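Local coordinates for pyridoxamine 5-phosphate-dependent dehydrase (Escherichia coli, PDB 3B8X), which removes the C3'-hydroxyl group from GDP-4-keto-6-deoxymannose by a combined, vitamin B6-dependent transamination and deoxygenation on the route to L-colitose, at residues G218-L223 against K228-K233; Y208-C213 against F244-Y249; I111-I116 against Q296-S301. The protein carries 1 engineered substitution. All blocks are in the same frame, centred on the assembly; numbering follows the deposited sequence.

Interaction 1: G218-L223 against K228-K233. With G4M ([(2R,3S,4R,5R)-5-(2-amino-6-oxo-1,6-dihydro-9H-purin-9-yl)-3,4-dihydroxytetrahydrofuran-2-yl]methyl (2R,3S,4S,5S,6R)-3,4-dihydroxy-5-[({3-hydroxy-2-methyl-5-[(phosphonooxy)methyl]pyridin-4-yl}methyl)amino]-6-methyltetrahydro-2H-pyran-2-yl dihydrogen diphosphate), chain G.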
# COMPACT_ATOMS: atom_id res chain seq x y z
N GLY B 218 1.43 12.37 -0.08
CA GLY B 218 1.04 13.50 0.74
C GLY B 218 1.37 14.81 0.04
O GLY B 218 1.46 15.86 0.66
N TRP B 219 1.55 14.76 -1.27
CA TRP B 219 1.89 15.94 -2.03
C TRP B 219 0.66 16.59 -2.65
O TRP B 219 -0.48 16.14 -2.48
CB TRP B 219 2.96 15.59 -3.08
CG TRP B 219 2.47 14.66 -4.24
CD1 TRP B 219 1.18 14.34 -4.61
CD2 TRP B 219 3.32 13.95 -5.14
NE1 TRP B 219 1.20 13.53 -5.74
CE2 TRP B 219 2.50 13.32 -6.09
CE3 TRP B 219 4.72 13.93 -5.33
CZ2 TRP B 219 3.03 12.58 -7.15
CZ3 TRP B 219 5.23 13.26 -6.41
CH2 TRP B 219 4.39 12.56 -7.28
N THR B 220 0.86 17.71 -3.34
CA THR B 220 -0.29 18.41 -3.86
C THR B 220 -0.53 18.19 -5.33
O THR B 220 -1.41 18.79 -5.91
CB THR B 220 -0.09 19.90 -3.67
OG1 THR B 220 1.08 20.29 -4.41
CG2 THR B 220 0.13 20.20 -2.17
N ARG B 221 0.25 17.32 -5.95
CA ARG B 221 0.13 17.16 -7.38
C ARG B 221 -1.24 16.85 -7.93
O ARG B 221 -1.55 17.20 -9.06
CB ARG B 221 1.08 16.07 -7.85
CG ARG B 221 2.49 16.53 -7.80
CD ARG B 221 3.31 15.86 -8.89
NE ARG B 221 4.73 16.05 -8.58
CZ ARG B 221 5.69 15.32 -9.12
NH1 ARG B 221 5.40 14.39 -10.03
NH2 ARG B 221 6.94 15.55 -8.78
N ASN B 222 -2.00 16.04 -7.22
CA ASN B 222 -3.25 15.54 -7.76
C ASN B 222 -4.38 16.35 -7.24
O ASN B 222 -5.52 16.00 -7.49
CB ASN B 222 -3.46 14.06 -7.43
CG ASN B 222 -2.37 13.20 -7.98
OD1 ASN B 222 -1.69 12.45 -7.27
ND2 ASN B 222 -2.19 13.30 -9.29
N LEU B 223 -4.05 17.41 -6.51
CA LEU B 223 -5.05 18.32 -5.99
C LEU B 223 -5.29 19.41 -7.05
O LEU B 223 -4.39 19.81 -7.79
CB LEU B 223 -4.50 18.98 -4.75
CG LEU B 223 -4.33 18.08 -3.54
CD1 LEU B 223 -3.74 18.91 -2.40
CD2 LEU B 223 -5.69 17.54 -3.14
N LYS B 228 -9.54 21.68 -0.84
CA LYS B 228 -9.78 21.77 0.59
C LYS B 228 -8.58 21.50 1.47
O LYS B 228 -8.69 21.60 2.70
CB LYS B 228 -10.86 20.74 0.95
CG LYS B 228 -12.28 21.11 0.48
CD LYS B 228 -12.32 22.20 -0.57
CE LYS B 228 -13.73 22.79 -0.68
NZ LYS B 228 -13.80 24.21 -0.23
N VAL B 229 -7.47 21.08 0.88
CA VAL B 229 -6.37 20.72 1.75
C VAL B 229 -5.43 21.87 1.94
O VAL B 229 -4.98 22.15 3.04
CB VAL B 229 -5.51 19.47 1.22
CG1 VAL B 229 -4.41 19.15 2.21
CG2 VAL B 229 -6.44 18.23 1.02
N THR B 230 -5.08 22.51 0.83
CA THR B 230 -4.13 23.60 0.94
C THR B 230 -4.80 24.90 0.52
O THR B 230 -4.18 25.96 0.51
CB THR B 230 -2.95 23.35 0.00
OG1 THR B 230 -3.41 23.51 -1.34
CG2 THR B 230 -2.40 21.92 0.20
N GLY B 231 -6.09 24.83 0.22
CA GLY B 231 -6.81 26.03 -0.11
C GLY B 231 -6.53 26.46 -1.52
O GLY B 231 -7.34 26.22 -2.42
N VAL B 232 -5.39 27.11 -1.72
CA VAL B 232 -5.05 27.53 -3.08
C VAL B 232 -3.63 27.20 -3.47
O VAL B 232 -2.70 27.61 -2.78
CB VAL B 232 -5.36 29.03 -3.32
CG1 VAL B 232 -4.97 29.42 -4.77
CG2 VAL B 232 -6.85 29.27 -3.11
N LYS B 233 -3.47 26.47 -4.57
CA LYS B 233 -2.15 26.07 -5.03
C LYS B 233 -1.35 27.23 -5.63
O LYS B 233 -1.93 28.16 -6.17
CB LYS B 233 -2.25 24.85 -5.98
CG LYS B 233 -2.66 23.54 -5.24
CD LYS B 233 -2.88 22.33 -6.13
CE LYS B 233 -1.84 22.25 -7.18
NZ LYS B 233 -1.78 20.93 -7.82
OP3 G4M G . 8.13 6.48 -5.45
PL G4M G . 8.22 5.17 -4.53
OP1 G4M G . 6.92 4.98 -3.66
OP2 G4M G . 8.52 3.84 -5.37
OP4 G4M G . 9.51 5.26 -3.56
C5B G4M G . 9.33 6.24 -2.56
C5L G4M G . 10.68 6.83 -2.16
C6L G4M G . 11.21 6.58 -0.90
N1L G4M G . 12.39 7.09 -0.49
C2L G4M G . 13.05 7.96 -1.22
C2A G4M G . 14.32 8.56 -0.63
C3L G4M G . 12.58 8.30 -2.51
O3L G4M G . 13.24 9.20 -3.28
C4L G4M G . 11.37 7.71 -3.00
C4A G4M G . 10.84 8.07 -4.24
N4A G4M G . 11.50 8.94 -5.01
C4G G4M G . 11.08 9.19 -6.30
C5G G4M G . 11.24 10.67 -6.66
C6G G4M G . 12.68 11.09 -6.41
O5G G4M G . 10.96 10.81 -8.06
C3G G4M G . 9.63 8.75 -6.55
O3G G4M G . 9.64 7.64 -7.46
C2G G4M G . 8.80 9.93 -7.11
O2G G4M G . 7.50 9.49 -7.54
C1G G4M G . 9.54 10.67 -8.27
O1G G4M G . 8.99 11.99 -8.44
P2 G4M G . 8.89 12.11 -10.02
O3P G4M G . 10.31 11.84 -10.74
O4P G4M G . 8.46 13.62 -10.34
OPP G4M G . 7.81 11.02 -10.53
P G4M G . 7.07 11.57 -11.86
O1P G4M G . 7.11 13.17 -12.04
O2P G4M G . 5.52 11.13 -11.72
O5' G4M G . 7.65 10.83 -13.19
C5' G4M G . 8.98 11.26 -13.48
C4' G4M G . 9.13 11.52 -14.99
O4' G4M G . 8.92 10.30 -15.77
C3' G4M G . 8.06 12.55 -15.47
O3' G4M G . 8.58 13.40 -16.50
C2' G4M G . 6.92 11.64 -15.98
O2' G4M G . 6.24 12.26 -17.08
C1' G4M G . 7.68 10.41 -16.48
N9 G4M G . 6.87 9.21 -16.30
C8 G4M G . 6.43 8.70 -15.11
N7 G4M G . 5.74 7.61 -15.35
C4 G4M G . 6.43 8.41 -17.31
C5 G4M G . 5.72 7.38 -16.70
C6 G4M G . 5.16 6.38 -17.53
O6 G4M G . 4.56 5.43 -17.06
N3 G4M G . 6.57 8.44 -18.62
C2 G4M G . 6.05 7.51 -19.38
N1 G4M G . 5.35 6.47 -18.85
N2 G4M G . 6.22 7.57 -20.74
O HOH W 1 0.85 20.45 -7.51
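A type I beta turn from Thr220 to Leu223, at the rim of the ligand pocket, is held from behind by the ammonium group of Lys233. NZ of Lys233 donates to Thr220 O at 2.9 Å and to Leu223 O at 2.8 Å, joining the first and last carbonyls of the turn. The lysine stem runs past Leu223, with its CD 4.0 Å from Leu223 CB, and bends at chi3 (42°), which swings CE and NZ round to the two oxygens. Thr220 O also accepts the closing bond of the turn from Leu223 N; that donor and NZ reach it from opposite faces of the carbonyl plane. A water accepts from Lys233 NZ and donates to Thr220 OG1, a hydroxyl that is also bonded to Glu240. Beside this polar grip lies a small apolar patch, where Leu223 CD1 sits 4.1 Å from Val229 CB and Thr220 CG2 touches Thr230 CG2, the two threonine side chains crossing at about a right angle.

In this fold type I, aspartate aminotransferase-like enzyme, the other side of the turn serves the active site between the two subunits. Arg221 lays its CG over the centre of the Trp219 ring, while Trp219 CZ3 sits 3.4 Å above the middle of the guanidinium, an arrangement that probably helps hold the guanidinium in place. At the guanidinium edge, NH1 spans the diphosphate of the ligand, bonding to O1P of G4M at 2.9 Å and to O4P on the neighbouring phosphorus at 3.2 Å. Ser59 and Ser185 of the second subunit bind the same ligand.

Interaction 2: Y208-C213 against F244-Y249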
# COMPACT_ATOMS: atom_id res chain seq x y z
N TYR B 208 -12.64 13.76 -0.15
CA TYR B 208 -12.17 13.49 -1.51
C TYR B 208 -10.77 14.09 -1.74
O TYR B 208 -9.81 13.41 -2.09
CB TYR B 208 -13.12 14.16 -2.49
CG TYR B 208 -12.71 13.98 -3.92
CD1 TYR B 208 -12.28 12.73 -4.38
CD2 TYR B 208 -12.75 15.03 -4.84
CE1 TYR B 208 -11.88 12.51 -5.70
CE2 TYR B 208 -12.32 14.82 -6.18
CZ TYR B 208 -11.93 13.56 -6.60
OH TYR B 208 -11.56 13.31 -7.90
N HIS B 209 -10.63 15.37 -1.48
CA HIS B 209 -9.31 15.97 -1.63
C HIS B 209 -8.29 15.36 -0.66
O HIS B 209 -7.15 15.11 -1.05
CB HIS B 209 -9.42 17.50 -1.48
CG HIS B 209 -10.15 18.14 -2.63
ND1 HIS B 209 -10.54 19.47 -2.65
CD2 HIS B 209 -10.58 17.60 -3.79
CE1 HIS B 209 -11.15 19.72 -3.79
NE2 HIS B 209 -11.20 18.60 -4.50
N ILE B 210 -8.69 15.07 0.58
CA ILE B 210 -7.73 14.50 1.53
C ILE B 210 -7.28 13.16 0.98
O ILE B 210 -6.10 12.79 1.07
CB ILE B 210 -8.34 14.26 2.92
CG1 ILE B 210 -8.50 15.58 3.70
CG2 ILE B 210 -7.43 13.36 3.71
CD1 ILE B 210 -9.53 15.56 4.90
N LEU B 211 -8.21 12.45 0.39
CA LEU B 211 -7.88 11.13 -0.15
C LEU B 211 -6.87 11.27 -1.29
O LEU B 211 -5.88 10.53 -1.36
CB LEU B 211 -9.13 10.37 -0.64
CG LEU B 211 -10.03 9.96 0.55
CD1 LEU B 211 -11.44 9.58 0.13
CD2 LEU B 211 -9.41 8.78 1.36
N LEU B 212 -7.11 12.23 -2.18
CA LEU B 212 -6.23 12.45 -3.33
C LEU B 212 -4.81 12.79 -2.91
O LEU B 212 -3.84 12.43 -3.60
CB LEU B 212 -6.75 13.57 -4.20
CG LEU B 212 -8.07 13.28 -4.92
CD1 LEU B 212 -8.51 14.57 -5.57
CD2 LEU B 212 -7.89 12.18 -5.95
N CYS B 213 -4.69 13.49 -1.79
CA CYS B 213 -3.37 13.84 -1.26
C CYS B 213 -2.64 12.66 -0.61
O CYS B 213 -1.47 12.41 -0.88
CB CYS B 213 -3.57 14.95 -0.21
SG CYS B 213 -2.06 15.49 0.68
N PHE B 244 4.92 18.78 0.37
CA PHE B 244 4.35 17.69 1.18
C PHE B 244 3.51 18.22 2.34
O PHE B 244 4.04 18.90 3.21
CB PHE B 244 5.53 16.86 1.67
CG PHE B 244 6.23 16.14 0.57
CD1 PHE B 244 7.57 16.37 0.30
CD2 PHE B 244 5.53 15.25 -0.23
CE1 PHE B 244 8.25 15.66 -0.70
CE2 PHE B 244 6.20 14.55 -1.27
CZ PHE B 244 7.57 14.77 -1.50
N VAL B 245 2.23 17.87 2.37
CA VAL B 245 1.26 18.44 3.33
C VAL B 245 0.43 17.62 4.29
O VAL B 245 -0.14 18.18 5.24
CB VAL B 245 0.31 19.44 2.60
CG1 VAL B 245 1.16 20.47 1.84
CG2 VAL B 245 -0.60 18.72 1.56
N LEU B 246 0.30 16.31 4.05
CA LEU B 246 -0.41 15.41 4.96
C LEU B 246 0.47 14.15 5.04
O LEU B 246 1.10 13.79 4.03
CB LEU B 246 -1.79 15.06 4.39
CG LEU B 246 -2.78 16.19 4.59
CD1 LEU B 246 -4.07 15.75 3.99
CD2 LEU B 246 -2.98 16.58 6.07
N PRO B 247 0.52 13.50 6.21
CA PRO B 247 1.28 12.25 6.35
C PRO B 247 0.53 11.13 5.62
O PRO B 247 -0.33 10.47 6.19
CB PRO B 247 1.34 12.00 7.88
CG PRO B 247 0.55 13.14 8.54
CD PRO B 247 -0.24 13.84 7.43
N GLY B 248 0.87 10.89 4.36
CA GLY B 248 0.19 9.86 3.56
C GLY B 248 1.03 8.62 3.16
O GLY B 248 2.02 8.23 3.84
N TYR B 249 0.66 8.05 2.03
CA TYR B 249 1.33 6.83 1.57
C TYR B 249 1.48 6.94 0.08
O TYR B 249 1.05 7.90 -0.53
CB TYR B 249 0.33 5.64 1.79
CG TYR B 249 -0.03 5.43 3.26
CD1 TYR B 249 -1.15 6.08 3.83
CD2 TYR B 249 0.77 4.64 4.09
CE1 TYR B 249 -1.42 5.94 5.22
CE2 TYR B 249 0.53 4.52 5.49
CZ TYR B 249 -0.60 5.15 6.05
OH TYR B 249 -0.89 5.00 7.42
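Leu246 lays its side chain along the thiol of Cys213, sealing a loop onto the last turns of helix 205-214. In this aminotransferase fold the helix follows strand 198-202 of the large mixed sheet, and the loop leads toward the long helix 255-286; the junction between them is apolar and buried, with no hydrogen bond across it.

Followed outward, Leu246 begins with CB, which lies 3.7 Å from Cys213 SG. Its CG stays near the same sulfur at 4.0 Å. The chain then forks, and CD1 meets two partners, 3.9 Å from Cys213 SG and 4.1 Å from Ile210 CG2. The leucine therefore bridges two positions three residues apart, hence on one face of the helix, and meets the isoleucine side chain at roughly a right angle. Such a grip depends on where the sulfur is aimed: SG stands opposite the backbone N of Cys213 (chi1 176°), which places it against the loop side chains.

Outside the two segments, Ile210 also packs on Ala68 of helix 58-68, and Tyr349 of the second subunit lies against Leu246, placing the contact at the dimer interface. A second loop residue also meets the sulfur: Val245 turns CG2 into the narrow space between its own backbone N and carbonyl carbon, and that methyl touches Cys213 SG at 3.7 Å.

Interaction 3: I111-I116 against Q296-S301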
# COMPACT_ATOMS: atom_id res chain seq x y z
N ILE B 111 -26.34 -14.29 13.39
CA ILE B 111 -25.95 -15.57 12.79
C ILE B 111 -26.73 -15.83 11.50
O ILE B 111 -26.33 -16.69 10.69
CB ILE B 111 -26.17 -16.76 13.78
CG1 ILE B 111 -25.29 -17.94 13.44
CG2 ILE B 111 -27.65 -17.07 13.87
CD1 ILE B 111 -23.83 -17.68 13.70
N ASN B 112 -27.82 -15.11 11.30
CA ASN B 112 -28.59 -15.30 10.08
C ASN B 112 -28.07 -14.43 8.95
O ASN B 112 -27.80 -14.93 7.85
CB ASN B 112 -30.05 -15.03 10.35
CG ASN B 112 -30.68 -16.19 11.06
OD1 ASN B 112 -30.78 -17.27 10.48
ND2 ASN B 112 -30.99 -16.02 12.34
N THR B 113 -28.00 -13.12 9.20
CA THR B 113 -27.50 -12.21 8.17
C THR B 113 -25.98 -12.20 7.98
O THR B 113 -25.49 -11.78 6.92
CB THR B 113 -27.86 -10.79 8.43
OG1 THR B 113 -27.18 -10.36 9.61
CG2 THR B 113 -29.35 -10.67 8.60
N LEU B 114 -25.27 -12.62 9.03
CA LEU B 114 -23.80 -12.63 9.13
C LEU B 114 -23.27 -11.26 9.36
O LEU B 114 -22.07 -11.09 9.54
CB LEU B 114 -23.10 -13.22 7.89
CG LEU B 114 -23.54 -14.64 7.46
CD1 LEU B 114 -22.58 -15.12 6.38
CD2 LEU B 114 -23.60 -15.59 8.67
N ASN B 115 -24.18 -10.28 9.41
CA ASN B 115 -23.80 -8.88 9.69
C ASN B 115 -23.96 -8.53 11.18
O ASN B 115 -24.41 -9.39 11.97
CB ASN B 115 -24.57 -7.91 8.78
CG ASN B 115 -24.12 -8.00 7.33
OD1 ASN B 115 -22.98 -8.34 7.03
ND2 ASN B 115 -25.02 -7.74 6.42
N ILE B 116 -23.46 -7.36 11.57
CA ILE B 116 -23.47 -6.92 12.97
C ILE B 116 -24.90 -7.07 13.55
O ILE B 116 -25.87 -6.78 12.88
CB ILE B 116 -23.03 -5.46 13.08
CG1 ILE B 116 -22.73 -5.06 14.55
CG2 ILE B 116 -24.09 -4.60 12.48
CD1 ILE B 116 -21.82 -3.85 14.72
N GLN B 296 -29.31 -15.35 5.54
CA GLN B 296 -30.56 -14.63 5.39
C GLN B 296 -30.24 -13.31 4.72
O GLN B 296 -29.49 -12.50 5.29
CB GLN B 296 -31.16 -14.29 6.74
CG GLN B 296 -32.37 -13.36 6.59
CD GLN B 296 -32.93 -12.97 7.95
OE1 GLN B 296 -32.90 -11.79 8.33
NE2 GLN B 296 -33.36 -13.96 8.72
N GLU B 297 -30.85 -13.10 3.56
CA GLU B 297 -30.66 -11.90 2.77
C GLU B 297 -31.33 -10.63 3.31
O GLU B 297 -32.50 -10.65 3.67
CB GLU B 297 -31.22 -12.13 1.36
CG GLU B 297 -30.99 -10.94 0.42
CD GLU B 297 -31.31 -11.29 -1.00
OE1 GLU B 297 -32.17 -12.17 -1.17
OE2 GLU B 297 -30.70 -10.75 -1.94
N THR B 298 -30.59 -9.52 3.28
CA THR B 298 -31.11 -8.19 3.62
C THR B 298 -31.07 -7.39 2.29
O THR B 298 -30.15 -7.57 1.50
CB THR B 298 -30.22 -7.54 4.71
OG1 THR B 298 -30.34 -8.31 5.91
CG2 THR B 298 -30.68 -6.11 5.02
N GLY B 299 -32.10 -6.59 1.97
CA GLY B 299 -32.15 -5.84 0.70
C GLY B 299 -31.91 -6.75 -0.51
O GLY B 299 -32.51 -7.83 -0.64
N GLU B 300 -31.04 -6.32 -1.42
CA GLU B 300 -30.68 -7.14 -2.57
C GLU B 300 -29.18 -7.47 -2.52
O GLU B 300 -28.34 -6.63 -2.81
CB GLU B 300 -31.08 -6.47 -3.87
CG GLU B 300 -32.58 -6.48 -4.04
CD GLU B 300 -33.02 -6.10 -5.43
OE1 GLU B 300 -32.21 -6.30 -6.37
OE2 GLU B 300 -34.16 -5.59 -5.59
N SER B 301 -28.87 -8.63 -1.99
CA SER B 301 -27.49 -9.04 -1.83
C SER B 301 -26.79 -9.27 -3.17
O SER B 301 -27.42 -9.61 -4.17
CB SER B 301 -27.48 -10.33 -0.99
OG SER B 301 -26.21 -10.93 -0.87
O HOH W 2 -28.12 -7.44 7.02
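The bond from Gln296 N to Asn112 O is short and straight yet comes in from well above the carbonyl plane. At 2.8 Å, with an angle of 171° at the hydrogen, the donor stands 47° out of the plane of the acceptor. It is the one direct hydrogen bond between the two segments, and the backbones close up around it: the CA of Thr113 offers its hydrogen to Gln296 O in a CH...O contact of 3.5 Å. The same Gln296 O, together with Thr113 O, accepts from the side-chain amide of Asn140, which ties both segments to a third loop.

Both segments are connecting loops. Residues 111-116 lead from strand 103-107 of the large mixed sheet to helix 118-124, whereas 296-301 connects two strands of the four-stranded antiparallel sheet, so the contact joins a loop of one sheet to a loop of the other.

Side chains add a looser layer. Gln296 CG is anti to the backbone N (chi1 172°) and the chain runs on extended; its amide plane lies nearly parallel to that of Asn112, with NE2 3.8 Å from Asn112 CB. Its OE1 lies alongside Thr113 CG2, and this methyl also touches Thr298 OG1 at 3.7 Å. The hydroxyl of Thr113 faces its own segment, where OG1 accepts from Asn115 N at 3.0 Å in an ST turn. Asn115 is linked across the contact through a water, which accepts from ND2 and donates to Thr298 OG1 at 2.6 Å.

Overall arrangement
Interactions 1 and 2 are neighbours, their centres about 8 Å apart, whereas interaction 3 lies on the opposite side of the chain's centre, its own centre about 41 Å and 35 Å from theirs. The first two touch directly: Gly218 O probably accepts from Val245 N (2.7 Å), and His209 ND1 on the helix from Lys228 N. Interaction 2 is buried and wholly apolar. Interaction 1, partly buried, mixes methyl packing with a lysine bound to backbone carbonyls and reaches the ligand; both touch the second subunit. Interaction 3, at the surface within one subunit, instead relies on backbone atoms, amides and water.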